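Hypothetical protein PH1918 (Pyrococcus horikoshii, PDB 2D16) is of unknown function but belongs to the adenosine-specific kinase family and probably acts on adenosine or an adenine nucleotide. Local coordinates at residues A[61-64]-A[65-68]; A[153-157]-A[158-162]; A[89-92]-A[93-96]; A[22-25]-A[26-29]. All coordinates share one frame; numbering follows the deposited sequence.

Interaction 1 (A[61-64]-A[65-68]); sequences GNDP and ELEA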
ATOM      1  N   GLY A  61     -33.150 -10.262  31.052  1.00 23.13           N
ATOM      2  CA  GLY A  61     -31.926 -10.878  30.576  1.00 24.53           C
ATOM      3  C   GLY A  61     -32.153 -11.313  29.144  1.00 25.21           C
ATOM      4  O   GLY A  61     -33.040 -10.779  28.475  1.00 25.98           O
ATOM      5  N   ASN A  62     -31.367 -12.274  28.665  1.00 24.33           N
ATOM      6  CA  ASN A  62     -31.517 -12.753  27.293  1.00 25.31           C
ATOM      7  C   ASN A  62     -31.442 -14.276  27.213  1.00 25.73           C
ATOM      8  O   ASN A  62     -31.048 -14.839  26.187  1.00 26.05           O
ATOM      9  CB  ASN A  62     -30.448 -12.129  26.394  1.00 24.06           C
ATOM     10  CG  ASN A  62     -29.045 -12.546  26.783  1.00 23.25           C
ATOM     11  OD1 ASN A  62     -28.850 -13.260  27.766  1.00 24.34           O
ATOM     12  ND2 ASN A  62     -28.060 -12.103  26.011  1.00 23.94           N
ATOM     13  N   ASP A  63     -31.819 -14.933  28.306  1.00 26.14           N
ATOM     14  CA  ASP A  63     -31.816 -16.391  28.386  1.00 28.10           C
ATOM     15  C   ASP A  63     -32.930 -16.840  29.330  1.00 28.74           C
ATOM     16  O   ASP A  63     -32.877 -16.591  30.535  1.00 27.10           O
ATOM     17  CB  ASP A  63     -30.473 -16.906  28.906  1.00 28.49           C
ATOM     18  CG  ASP A  63     -30.366 -18.418  28.832  1.00 31.22           C
ATOM     19  OD1 ASP A  63     -30.181 -18.945  27.714  1.00 35.70           O
ATOM     20  OD2 ASP A  63     -30.484 -19.082  29.881  1.00 30.61           O
ATOM     21  N   PRO A  64     -33.954 -17.517  28.791  1.00 29.36           N
ATOM     22  CA  PRO A  64     -35.088 -17.998  29.587  1.00 29.59           C
ATOM     23  C   PRO A  64     -34.717 -18.748  30.866  1.00 28.86           C
ATOM     24  O   PRO A  64     -35.196 -18.410  31.948  1.00 29.38           O
ATOM     25  CB  PRO A  64     -35.849 -18.880  28.598  1.00 30.90           C
ATOM     26  CG  PRO A  64     -35.605 -18.185  27.293  1.00 31.36           C
ATOM     27  CD  PRO A  64     -34.122 -17.880  27.372  1.00 30.78           C
ATOM     28  N   GLU A  65     -33.865 -19.761  30.739  1.00 28.55           N
ATOM     29  CA  GLU A  65     -33.458 -20.566  31.885  1.00 29.00           C
ATOM     30  C   GLU A  65     -32.735 -19.775  32.972  1.00 27.30           C
ATOM     31  O   GLU A  65     -33.082 -19.874  34.148  1.00 26.15           O
ATOM     32  CB  GLU A  65     -32.569 -21.726  31.429  1.00 32.12           C
ATOM     33  CG  GLU A  65     -32.082 -22.611  32.569  1.00 38.18           C
ATOM     34  CD  GLU A  65     -31.291 -23.811  32.084  1.00 42.68           C
ATOM     35  OE1 GLU A  65     -31.852 -24.623  31.318  1.00 45.53           O
ATOM     36  OE2 GLU A  65     -30.109 -23.945  32.471  1.00 45.24           O
ATOM     37  N   LEU A  66     -31.724 -19.004  32.585  1.00 25.93           N
ATOM     38  CA  LEU A  66     -30.977 -18.226  33.565  1.00 25.68           C
ATOM     39  C   LEU A  66     -31.845 -17.142  34.188  1.00 26.21           C
ATOM     40  O   LEU A  66     -31.622 -16.744  35.333  1.00 25.76           O
ATOM     41  CB  LEU A  66     -29.724 -17.623  32.924  1.00 25.92           C
ATOM     42  CG  LEU A  66     -28.710 -18.674  32.457  1.00 27.83           C
ATOM     43  CD1 LEU A  66     -27.509 -17.991  31.833  1.00 29.44           C
ATOM     44  CD2 LEU A  66     -28.278 -19.539  33.639  1.00 28.43           C
ATOM     45  N   GLU A  67     -32.838 -16.668  33.443  1.00 25.22           N
ATOM     46  CA  GLU A  67     -33.744 -15.652  33.969  1.00 25.57           C
ATOM     47  C   GLU A  67     -34.618 -16.275  35.057  1.00 25.44           C
ATOM     48  O   GLU A  67     -34.796 -15.704  36.131  1.00 24.00           O
ATOM     49  CB  GLU A  67     -34.620 -15.084  32.849  1.00 26.42           C
ATOM     50  CG  GLU A  67     -33.890 -14.113  31.930  1.00 27.49           C
ATOM     51  CD  GLU A  67     -34.751 -13.635  30.781  1.00 29.73           C
ATOM     52  OE1 GLU A  67     -35.947 -13.355  31.012  1.00 32.65           O
ATOM     53  OE2 GLU A  67     -34.231 -13.523  29.654  1.00 28.95           O
ATOM     54  N   ALA A  68     -35.155 -17.460  34.781  1.00 24.34           N
ATOM     55  CA  ALA A  68     -35.995 -18.148  35.752  1.00 24.33           C
ATOM     56  C   ALA A  68     -35.200 -18.442  37.024  1.00 23.77           C
ATOM     57  O   ALA A  68     -35.697 -18.255  38.134  1.00 23.85           O
ATOM     58  CB  ALA A  68     -36.538 -19.450  35.150  1.00 24.68           C
TER

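Interaction 2 (A[153-157]-A[158-162]); sequences LVEKI and GYKID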
ATOM      1  N   LEU A 153      -0.252 -22.487  35.129  1.00 25.48           N
ATOM      2  CA  LEU A 153      -1.646 -22.691  34.761  1.00 26.08           C
ATOM      3  C   LEU A 153      -2.261 -21.399  34.229  1.00 26.20           C
ATOM      4  O   LEU A 153      -2.986 -21.413  33.233  1.00 25.67           O
ATOM      5  CB  LEU A 153      -2.449 -23.193  35.968  1.00 26.60           C
ATOM      6  CG  LEU A 153      -3.936 -23.469  35.722  1.00 27.30           C
ATOM      7  CD1 LEU A 153      -4.096 -24.453  34.569  1.00 28.78           C
ATOM      8  CD2 LEU A 153      -4.577 -24.015  36.986  1.00 27.81           C
ATOM      9  N   VAL A 154      -1.968 -20.279  34.889  1.00 25.04           N
ATOM     10  CA  VAL A 154      -2.505 -18.998  34.443  1.00 25.37           C
ATOM     11  C   VAL A 154      -2.058 -18.704  33.012  1.00 26.27           C
ATOM     12  O   VAL A 154      -2.836 -18.202  32.198  1.00 25.06           O
ATOM     13  CB  VAL A 154      -2.064 -17.846  35.374  1.00 25.49           C
ATOM     14  CG1 VAL A 154      -2.391 -16.499  34.733  1.00 24.47           C
ATOM     15  CG2 VAL A 154      -2.781 -17.971  36.714  1.00 25.64           C
ATOM     16  N   GLU A 155      -0.808 -19.023  32.697  1.00 26.14           N
ATOM     17  CA  GLU A 155      -0.324 -18.789  31.348  1.00 28.16           C
ATOM     18  C   GLU A 155      -1.003 -19.755  30.380  1.00 27.72           C
ATOM     19  O   GLU A 155      -1.370 -19.370  29.273  1.00 27.13           O
ATOM     20  CB  GLU A 155       1.198 -18.945  31.280  1.00 29.93           C
ATOM     21  CG  GLU A 155       1.950 -17.824  31.989  1.00 34.95           C
ATOM     22  CD  GLU A 155       3.440 -17.832  31.695  1.00 38.49           C
ATOM     23  OE1 GLU A 155       4.160 -16.970  32.246  1.00 41.08           O
ATOM     24  OE2 GLU A 155       3.892 -18.693  30.915  1.00 39.57           O
ATOM     25  N   LYS A 156      -1.191 -21.002  30.807  1.00 28.26           N
ATOM     26  CA  LYS A 156      -1.834 -22.001  29.957  1.00 29.35           C
ATOM     27  C   LYS A 156      -3.278 -21.620  29.641  1.00 30.43           C
ATOM     28  O   LYS A 156      -3.792 -21.933  28.566  1.00 31.04           O
ATOM     29  CB  LYS A 156      -1.803 -23.380  30.626  1.00 30.41           C
ATOM     30  CG  LYS A 156      -2.461 -24.474  29.788  1.00 33.62           C
ATOM     31  CD  LYS A 156      -2.417 -25.832  30.476  1.00 35.56           C
ATOM     32  CE  LYS A 156      -3.117 -26.892  29.629  1.00 38.18           C
ATOM     33  NZ  LYS A 156      -3.078 -28.245  30.257  1.00 40.26           N
ATOM     34  N   ILE A 157      -3.932 -20.942  30.579  1.00 30.32           N
ATOM     35  CA  ILE A 157      -5.316 -20.523  30.383  1.00 30.28           C
ATOM     36  C   ILE A 157      -5.422 -19.488  29.264  1.00 28.69           C
ATOM     37  O   ILE A 157      -6.456 -19.380  28.605  1.00 28.34           O
ATOM     38  CB  ILE A 157      -5.908 -19.935  31.688  1.00 30.42           C
ATOM     39  CG1 ILE A 157      -6.049 -21.043  32.733  1.00 31.83           C
ATOM     40  CG2 ILE A 157      -7.268 -19.303  31.415  1.00 31.76           C
ATOM     41  CD1 ILE A 157      -6.516 -20.557  34.091  1.00 31.73           C
ATOM     42  N   GLY A 158      -4.352 -18.729  29.054  1.00 28.19           N
ATOM     43  CA  GLY A 158      -4.364 -17.728  28.002  1.00 27.36           C
ATOM     44  C   GLY A 158      -3.810 -16.379  28.415  1.00 26.60           C
ATOM     45  O   GLY A 158      -3.695 -15.470  27.589  1.00 25.94           O
ATOM     46  N   TYR A 159      -3.474 -16.236  29.692  1.00 26.01           N
ATOM     47  CA  TYR A 159      -2.923 -14.979  30.177  1.00 26.88           C
ATOM     48  C   TYR A 159      -1.419 -15.018  29.967  1.00 27.17           C
ATOM     49  O   TYR A 159      -0.634 -15.196  30.898  1.00 27.82           O
ATOM     50  CB  TYR A 159      -3.295 -14.786  31.647  1.00 25.30           C
ATOM     51  CG  TYR A 159      -4.786 -14.597  31.820  1.00 25.00           C
ATOM     52  CD1 TYR A 159      -5.395 -13.375  31.517  1.00 26.87           C
ATOM     53  CD2 TYR A 159      -5.597 -15.652  32.222  1.00 23.74           C
ATOM     54  CE1 TYR A 159      -6.780 -13.217  31.611  1.00 26.98           C
ATOM     55  CE2 TYR A 159      -6.982 -15.507  32.318  1.00 26.14           C
ATOM     56  CZ  TYR A 159      -7.566 -14.287  32.011  1.00 26.79           C
ATOM     57  OH  TYR A 159      -8.934 -14.148  32.101  1.00 29.95           O
ATOM     58  N   LYS A 160      -1.041 -14.856  28.704  1.00 28.18           N
ATOM     59  CA  LYS A 160       0.348 -14.891  28.278  1.00 29.69           C
ATOM     60  C   LYS A 160       0.520 -13.934  27.104  1.00 28.36           C
ATOM     61  O   LYS A 160      -0.334 -13.871  26.218  1.00 28.30           O
ATOM     62  CB  LYS A 160       0.703 -16.315  27.835  1.00 31.42           C
ATOM     63  CG  LYS A 160       2.135 -16.510  27.373  1.00 35.80           C
ATOM     64  CD  LYS A 160       3.116 -16.368  28.524  1.00 39.54           C
ATOM     65  CE  LYS A 160       4.522 -16.762  28.087  1.00 41.80           C
ATOM     66  NZ  LYS A 160       4.562 -18.170  27.593  1.00 42.65           N
ATOM     67  N   ILE A 161       1.621 -13.194  27.101  1.00 27.99           N
ATOM     68  CA  ILE A 161       1.905 -12.254  26.024  1.00 27.21           C
ATOM     69  C   ILE A 161       3.276 -12.567  25.437  1.00 28.73           C
ATOM     70  O   ILE A 161       4.127 -13.154  26.107  1.00 29.01           O
ATOM     71  CB  ILE A 161       1.894 -10.789  26.523  1.00 26.38           C
ATOM     72  CG1 ILE A 161       2.997 -10.575  27.559  1.00 25.55           C
ATOM     73  CG2 ILE A 161       0.534 -10.459  27.111  1.00 26.33           C
ATOM     74  CD1 ILE A 161       3.151  -9.133  28.010  1.00 26.07           C
ATOM     75  N   ASP A 162       3.482 -12.174  24.184  1.00 28.97           N
ATOM     76  CA  ASP A 162       4.743 -12.422  23.494  1.00 29.60           C
ATOM     77  C   ASP A 162       5.845 -11.453  23.912  1.00 30.32           C
ATOM     78  O   ASP A 162       5.621 -10.226  23.864  1.00 29.96           O
ATOM     79  CB  ASP A 162       4.510 -12.345  21.984  1.00 30.97           C
ATOM     80  CG  ASP A 162       3.547 -13.408  21.492  1.00 32.92           C
ATOM     81  OD1 ASP A 162       2.980 -13.245  20.391  1.00 34.33           O
ATOM     82  OD2 ASP A 162       3.360 -14.416  22.209  1.00 34.63           O
ATOM     83  OXT ASP A 162       6.938 -11.935  24.278  1.00 30.98           O
TER

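Interaction 3 (A[89-92]-A[93-96]); sequences NAYP and INVL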
ATOM      1  N   ASN A  89     -20.830 -17.821  29.111  1.00 23.39           N
ATOM      2  CA  ASN A  89     -20.168 -17.240  27.945  1.00 24.16           C
ATOM      3  C   ASN A  89     -19.467 -15.933  28.319  1.00 24.14           C
ATOM      4  O   ASN A  89     -19.215 -15.076  27.470  1.00 24.17           O
ATOM      5  CB  ASN A  89     -21.170 -16.994  26.810  1.00 26.97           C
ATOM      6  CG  ASN A  89     -21.848 -18.268  26.345  1.00 29.99           C
ATOM      7  OD1 ASN A  89     -21.296 -19.359  26.475  1.00 31.34           O
ATOM      8  ND2 ASN A  89     -23.043 -18.133  25.786  1.00 29.90           N
ATOM      9  N   ALA A  90     -19.153 -15.801  29.602  1.00 22.92           N
ATOM     10  CA  ALA A  90     -18.468 -14.628  30.135  1.00 21.84           C
ATOM     11  C   ALA A  90     -18.044 -14.982  31.552  1.00 21.03           C
ATOM     12  O   ALA A  90     -18.664 -15.829  32.193  1.00 21.83           O
ATOM     13  CB  ALA A  90     -19.403 -13.418  30.150  1.00 22.59           C
ATOM     14  N   TYR A  91     -16.986 -14.336  32.032  1.00 20.63           N
ATOM     15  CA  TYR A  91     -16.463 -14.584  33.370  1.00 20.78           C
ATOM     16  C   TYR A  91     -16.550 -13.309  34.200  1.00 19.71           C
ATOM     17  O   TYR A  91     -16.601 -12.212  33.650  1.00 19.03           O
ATOM     18  CB  TYR A  91     -15.003 -15.022  33.288  1.00 21.83           C
ATOM     19  CG  TYR A  91     -14.773 -16.280  32.480  1.00 26.93           C
ATOM     20  CD1 TYR A  91     -15.281 -17.508  32.906  1.00 28.76           C
ATOM     21  CD2 TYR A  91     -14.032 -16.246  31.297  1.00 29.24           C
ATOM     22  CE1 TYR A  91     -15.054 -18.675  32.177  1.00 31.24           C
ATOM     23  CE2 TYR A  91     -13.798 -17.411  30.560  1.00 31.94           C
ATOM     24  CZ  TYR A  91     -14.313 -18.619  31.009  1.00 33.09           C
ATOM     25  OH  TYR A  91     -14.075 -19.778  30.301  1.00 33.94           O
ATOM     26  N   PRO A  92     -16.557 -13.442  35.538  1.00 19.77           N
ATOM     27  CA  PRO A  92     -16.636 -12.258  36.403  1.00 19.32           C
ATOM     28  C   PRO A  92     -15.572 -11.213  36.072  1.00 19.66           C
ATOM     29  O   PRO A  92     -15.846 -10.015  36.093  1.00 18.06           O
ATOM     30  CB  PRO A  92     -16.469 -12.845  37.802  1.00 19.49           C
ATOM     31  CG  PRO A  92     -17.141 -14.197  37.670  1.00 20.84           C
ATOM     32  CD  PRO A  92     -16.604 -14.683  36.334  1.00 19.70           C
ATOM     33  N   ILE A  93     -14.361 -11.663  35.750  1.00 18.16           N
ATOM     34  CA  ILE A  93     -13.284 -10.733  35.440  1.00 17.87           C
ATOM     35  C   ILE A  93     -13.584  -9.872  34.207  1.00 17.64           C
ATOM     36  O   ILE A  93     -13.003  -8.804  34.036  1.00 16.84           O
ATOM     37  CB  ILE A  93     -11.929 -11.478  35.253  1.00 18.49           C
ATOM     38  CG1 ILE A  93     -10.776 -10.472  35.336  1.00 20.03           C
ATOM     39  CG2 ILE A  93     -11.913 -12.220  33.922  1.00 19.36           C
ATOM     40  CD1 ILE A  93      -9.394 -11.107  35.378  1.00 22.51           C
ATOM     41  N   ASN A  94     -14.512 -10.326  33.363  1.00 17.28           N
ATOM     42  CA  ASN A  94     -14.879  -9.576  32.167  1.00 17.86           C
ATOM     43  C   ASN A  94     -16.039  -8.617  32.428  1.00 17.76           C
ATOM     44  O   ASN A  94     -16.281  -7.714  31.627  1.00 19.73           O
ATOM     45  CB  ASN A  94     -15.331 -10.513  31.032  1.00 17.93           C
ATOM     46  CG  ASN A  94     -14.348 -11.634  30.750  1.00 20.93           C
ATOM     47  OD1 ASN A  94     -14.712 -12.813  30.703  1.00 22.82           O
ATOM     48  ND2 ASN A  94     -13.083 -11.269  30.580  1.00 19.06           N
ATOM     49  N   VAL A  95     -16.754  -8.805  33.536  1.00 18.42           N
ATOM     50  CA  VAL A  95     -17.930  -7.971  33.805  1.00 19.30           C
ATOM     51  C   VAL A  95     -18.035  -7.210  35.124  1.00 19.45           C
ATOM     52  O   VAL A  95     -18.896  -6.340  35.258  1.00 19.68           O
ATOM     53  CB  VAL A  95     -19.228  -8.807  33.685  1.00 20.04           C
ATOM     54  CG1 VAL A  95     -19.215  -9.616  32.390  1.00 20.97           C
ATOM     55  CG2 VAL A  95     -19.377  -9.715  34.888  1.00 19.89           C
ATOM     56  N   LEU A  96     -17.196  -7.529  36.102  1.00 19.21           N
ATOM     57  CA  LEU A  96     -17.296  -6.847  37.387  1.00 18.35           C
ATOM     58  C   LEU A  96     -17.175  -5.330  37.318  1.00 18.92           C
ATOM     59  O   LEU A  96     -17.937  -4.621  37.978  1.00 18.79           O
ATOM     60  CB  LEU A  96     -16.275  -7.413  38.377  1.00 19.18           C
ATOM     61  CG  LEU A  96     -16.631  -8.804  38.917  1.00 18.34           C
ATOM     62  CD1 LEU A  96     -15.440  -9.370  39.671  1.00 19.45           C
ATOM     63  CD2 LEU A  96     -17.849  -8.724  39.830  1.00 20.26           C
TER

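Interaction 4 (A[22-25]-A[26-29]); sequences GNFS and IFTV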
ATOM      1  N   GLY A  22     -28.073  -2.877  45.158  1.00 19.03           N
ATOM      2  CA  GLY A  22     -28.285  -1.713  44.319  1.00 19.21           C
ATOM      3  C   GLY A  22     -29.362  -0.759  44.800  1.00 19.89           C
ATOM      4  O   GLY A  22     -29.636  -0.657  45.994  1.00 19.95           O
ATOM      5  N   ASN A  23     -29.974  -0.064  43.846  1.00 18.87           N
ATOM      6  CA  ASN A  23     -31.018   0.910  44.131  1.00 19.33           C
ATOM      7  C   ASN A  23     -31.871   1.121  42.882  1.00 20.15           C
ATOM      8  O   ASN A  23     -31.423   0.848  41.767  1.00 19.96           O
ATOM      9  CB  ASN A  23     -30.358   2.229  44.563  1.00 20.93           C
ATOM     10  CG  ASN A  23     -31.324   3.395  44.606  1.00 23.86           C
ATOM     11  OD1 ASN A  23     -31.592   4.032  43.586  1.00 26.35           O
ATOM     12  ND2 ASN A  23     -31.849   3.685  45.789  1.00 25.18           N
ATOM     13  N   PHE A  24     -33.104   1.586  43.079  1.00 21.22           N
ATOM     14  CA  PHE A  24     -34.017   1.870  41.970  1.00 21.45           C
ATOM     15  C   PHE A  24     -34.244   0.627  41.107  1.00 20.45           C
ATOM     16  O   PHE A  24     -34.061   0.652  39.888  1.00 21.40           O
ATOM     17  CB  PHE A  24     -33.428   3.020  41.137  1.00 23.35           C
ATOM     18  CG  PHE A  24     -34.417   3.707  40.230  1.00 23.58           C
ATOM     19  CD1 PHE A  24     -35.788   3.495  40.361  1.00 25.43           C
ATOM     20  CD2 PHE A  24     -33.969   4.595  39.255  1.00 22.55           C
ATOM     21  CE1 PHE A  24     -36.696   4.158  39.532  1.00 25.26           C
ATOM     22  CE2 PHE A  24     -34.871   5.264  38.422  1.00 25.07           C
ATOM     23  CZ  PHE A  24     -36.237   5.042  38.563  1.00 23.97           C
ATOM     24  N   SER A  25     -34.673  -0.449  41.755  1.00 21.68           N
ATOM     25  CA  SER A  25     -34.904  -1.731  41.098  1.00 21.15           C
ATOM     26  C   SER A  25     -35.621  -1.738  39.747  1.00 21.47           C
ATOM     27  O   SER A  25     -35.160  -2.393  38.814  1.00 20.01           O
ATOM     28  CB  SER A  25     -35.636  -2.673  42.054  1.00 21.30           C
ATOM     29  OG  SER A  25     -34.870  -2.891  43.225  1.00 22.76           O
ATOM     30  N   ILE A  26     -36.742  -1.030  39.622  1.00 22.46           N
ATOM     31  CA  ILE A  26     -37.459  -1.064  38.348  1.00 22.85           C
ATOM     32  C   ILE A  26     -36.654  -0.535  37.170  1.00 22.52           C
ATOM     33  O   ILE A  26     -36.822  -0.997  36.043  1.00 23.10           O
ATOM     34  CB  ILE A  26     -38.820  -0.319  38.412  1.00 23.51           C
ATOM     35  CG1 ILE A  26     -38.620   1.148  38.789  1.00 24.67           C
ATOM     36  CG2 ILE A  26     -39.748  -1.034  39.390  1.00 25.28           C
ATOM     37  CD1 ILE A  26     -39.913   1.945  38.787  1.00 25.91           C
ATOM     38  N   PHE A  27     -35.775   0.427  37.426  1.00 22.61           N
ATOM     39  CA  PHE A  27     -34.941   0.984  36.371  1.00 21.35           C
ATOM     40  C   PHE A  27     -33.690   0.136  36.188  1.00 20.40           C
ATOM     41  O   PHE A  27     -33.338  -0.267  35.080  1.00 19.93           O
ATOM     42  CB  PHE A  27     -34.501   2.401  36.738  1.00 21.89           C
ATOM     43  CG  PHE A  27     -33.405   2.941  35.858  1.00 23.87           C
ATOM     44  CD1 PHE A  27     -33.701   3.514  34.622  1.00 24.11           C
ATOM     45  CD2 PHE A  27     -32.073   2.855  36.255  1.00 21.92           C
ATOM     46  CE1 PHE A  27     -32.687   3.994  33.792  1.00 25.02           C
ATOM     47  CE2 PHE A  27     -31.049   3.331  35.433  1.00 22.27           C
ATOM     48  CZ  PHE A  27     -31.355   3.902  34.200  1.00 23.05           C
ATOM     49  N   THR A  28     -33.022  -0.123  37.303  1.00 20.78           N
ATOM     50  CA  THR A  28     -31.774  -0.864  37.311  1.00 19.82           C
ATOM     51  C   THR A  28     -31.794  -2.288  36.777  1.00 20.51           C
ATOM     52  O   THR A  28     -30.847  -2.699  36.108  1.00 20.87           O
ATOM     53  CB  THR A  28     -31.183  -0.843  38.728  1.00 21.03           C
ATOM     54  OG1 THR A  28     -31.091   0.520  39.157  1.00 20.83           O
ATOM     55  CG2 THR A  28     -29.795  -1.473  38.752  1.00 22.04           C
ATOM     56  N   VAL A  29     -32.852  -3.044  37.051  1.00 20.99           N
ATOM     57  CA  VAL A  29     -32.898  -4.416  36.555  1.00 20.92           C
ATOM     58  C   VAL A  29     -32.715  -4.438  35.036  1.00 21.07           C
ATOM     59  O   VAL A  29     -31.978  -5.270  34.502  1.00 22.21           O
ATOM     60  CB  VAL A  29     -34.224  -5.129  36.948  1.00 21.89           C
ATOM     61  CG1 VAL A  29     -35.394  -4.573  36.148  1.00 21.31           C
ATOM     62  CG2 VAL A  29     -34.081  -6.635  36.739  1.00 22.42           C
TER

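Interaction 1 (A[61-64]-A[65-68])
An aspartate N-cap starts helix 64-77 just after strand 56-61, with Asp63 bonded to Leu66 and Glu67 reaching back beside Gly61. Asp63 sets its CG anti to the backbone N (chi1 -172°), which swings the carboxylate forward over the first helical turn. There Asp63 OD2 accepts from Leu66 N at 3.0 Å, a straight bond (163°) received on the anti side of the carboxylate and slightly out of its plane. The short acidic side chain suits this place, since it supplies an acceptor to an amide that the helix itself has not yet provided for. The same oxygen lies 3.2 Å from Leu66 CG, so the leucine's branch point sits directly against the cap. Pro64 fits the opening of the helix because its missing N-H is not needed there, while its carbonyl O takes Ala68 N at 3.0 Å. One turn on, Glu67 N bonds to Asp63 O at 2.9 Å. The glutamate chain then runs extended back past that carbonyl, bringing Glu67 OE2 to a weak bond with Asp63 N. This path passes close to Gly61, where a CB would meet Glu67 CG tightly and would also jam against the preceding carbonyl. Glu67 is buried, and Asp162 of the second subunit brings another carboxylate near it, which may raise the affinity of one of them for a proton. On the strand side, Asn62 binds the backbone of Ile43 and Phe45. Glu67 OE2 finally comes to rest 3.1 Å from Gly61 C.

Interaction 2 (A[153-157]-A[158-162])
A Schellman motif ends helix 144-157, with Val154 and Tyr159 meeting across the final turn. Tyr159 N donates to Val154 O at 3.2 Å, and inside that loop Gly158 N bonds to Glu155 O at 3.1 Å, coming from above the carbonyl plane. Gly158 makes the reversal with a phi of 135°, where a CB would clash with Ile157 O; glycine therefore belongs here. The hydrophobic contact that accompanies the motif is that of Val154 CG1 with Tyr159 CB, 3.6 Å. Beyond it, the tyrosine ring presents an edge to Val154 O, while Ile157 CG2 approaches Tyr159 CE2 obliquely at 3.9 Å. The tyrosine side chain also packs on Leu37 of the second subunit. An alanine in place of Tyr159 would keep the CB contact but would probably strip Ile157 CG2 of its aromatic neighbour and open a gap against that leucine. Tyr159 is also the centre of an inverse gamma turn, after which Lys160 turns back toward Glu155. Lysine suits the spot because its chain, bent at chi2 and chi4, brings its methylenes across the acid: Lys160 CD is 3.4 Å from Glu155 OE2, and Lys160 NZ forms a salt bridge to that same oxygen, also 3.4 Å, whose hydrogen bond is weak.

Interaction 3 (A[89-92]-A[93-96])
Asn94 folds back on Tyr91 at the start of helix 92-100, and its side chain can be followed atom by atom. Its CB rests 3.4 Å from Tyr91 O. CG, anti to the carbonyl carbon (chi1 -51°), carries the amide back along the tyrosine, so that the two side chains run side by side and point the same way, ring and amide planes 48° apart. At the tip, Asn94 OD1 accepts from Tyr91 N at 3.0 Å and also lies 3.4 Å from Tyr91 CB, with CD2 of the ring close by. The other branch, ND2, donates to Thr38 O of the second subunit. Asparagine suits this buried place because one short group offers an acceptor to its own loop and a donor to the neighbouring chain. A leucine here would probably leave both Tyr91 N and the Thr38 carbonyl of the second subunit without their mates. The backbone answers in kind, Asn94 N bonding to Tyr91 O at 2.8 Å. Pro92 O is gripped twice: Leu96 N arrives at 2.8 Å nearly in line with the carbonyl, and Val95 N at 3.0 Å from above its plane. Pro92 itself, rigid and in need of no donor, opens the turn, with its CB 4.1 Å from Leu96 CD1. Around this turn, Val95 faces Ile18 of strand 16-22 and Leu36 and Ala39 of helix 25-39, while Pro92 and Leu96 lie against strand 105-112.

Interaction 4 (A[22-25]-A[26-29])
The Phe24 ring, at the N-cap position of helix 25-39, receives Phe27 CB over one face in a CH-pi contact. That carbon stands 3.4 Å from the ring centroid, 16° off the normal, and is nearest to CE2. The two phenyl planes are almost parallel, yet they are slid so far apart, with centroids 5.4 Å from each other, that the rings barely overlap; the face is met by the methylene rather than by the second ring. Ile26 CG1 joins obliquely, 3.6 Å from Phe24 CE1. Phe24 swings its ring forward over the helix start with CG anti to the backbone N (chi1 -162°). A phenylalanine suits the spot as a broad apolar lid on the first turn, though it has no polar end with which to cap amides. The ordinary helical backbone bonds begin here: Phe24 O takes Thr28 N at 2.9 Å in an almost straight bond and a weak one from Phe27 N, while Ser25 O takes Val29 N at 3.0 Å. Ser25, small and buried, turns its hydroxyl to Asn50 O, tying the helix start to strand 44-51. Threonine fits at Thr28 because its branched carbon carries both a donor and a methyl group. The side chain packs against Met49 and Ala104, and its hydroxyl, placed beside its own backbone N, donates to Asn23 O: Thr28 OG1 lies only 2.7 Å from that oxygen, nearly in line with its C=O.

How the interactions relate
Interactions 1, 3 and 4 each start a helix following a strand of the five-stranded sheet, and each mixes buried with exposed residues; interaction 2 ends a helix at the surface, its centre about 26 Å from the centre of the chain. The three starts are held differently: by a carboxylate in interaction 1, an amide that also serves the second subunit in interaction 3, and aromatic packing with a threonine hydroxyl in interaction 4, which no other chain touches. Interaction 2 meets interaction 3 within the chain, where Tyr159 OH lies 4.0 Å from Ile93 CG2. Its C-terminal end also reaches the second subunit's copy of segment 61-64, so the tail links subunits.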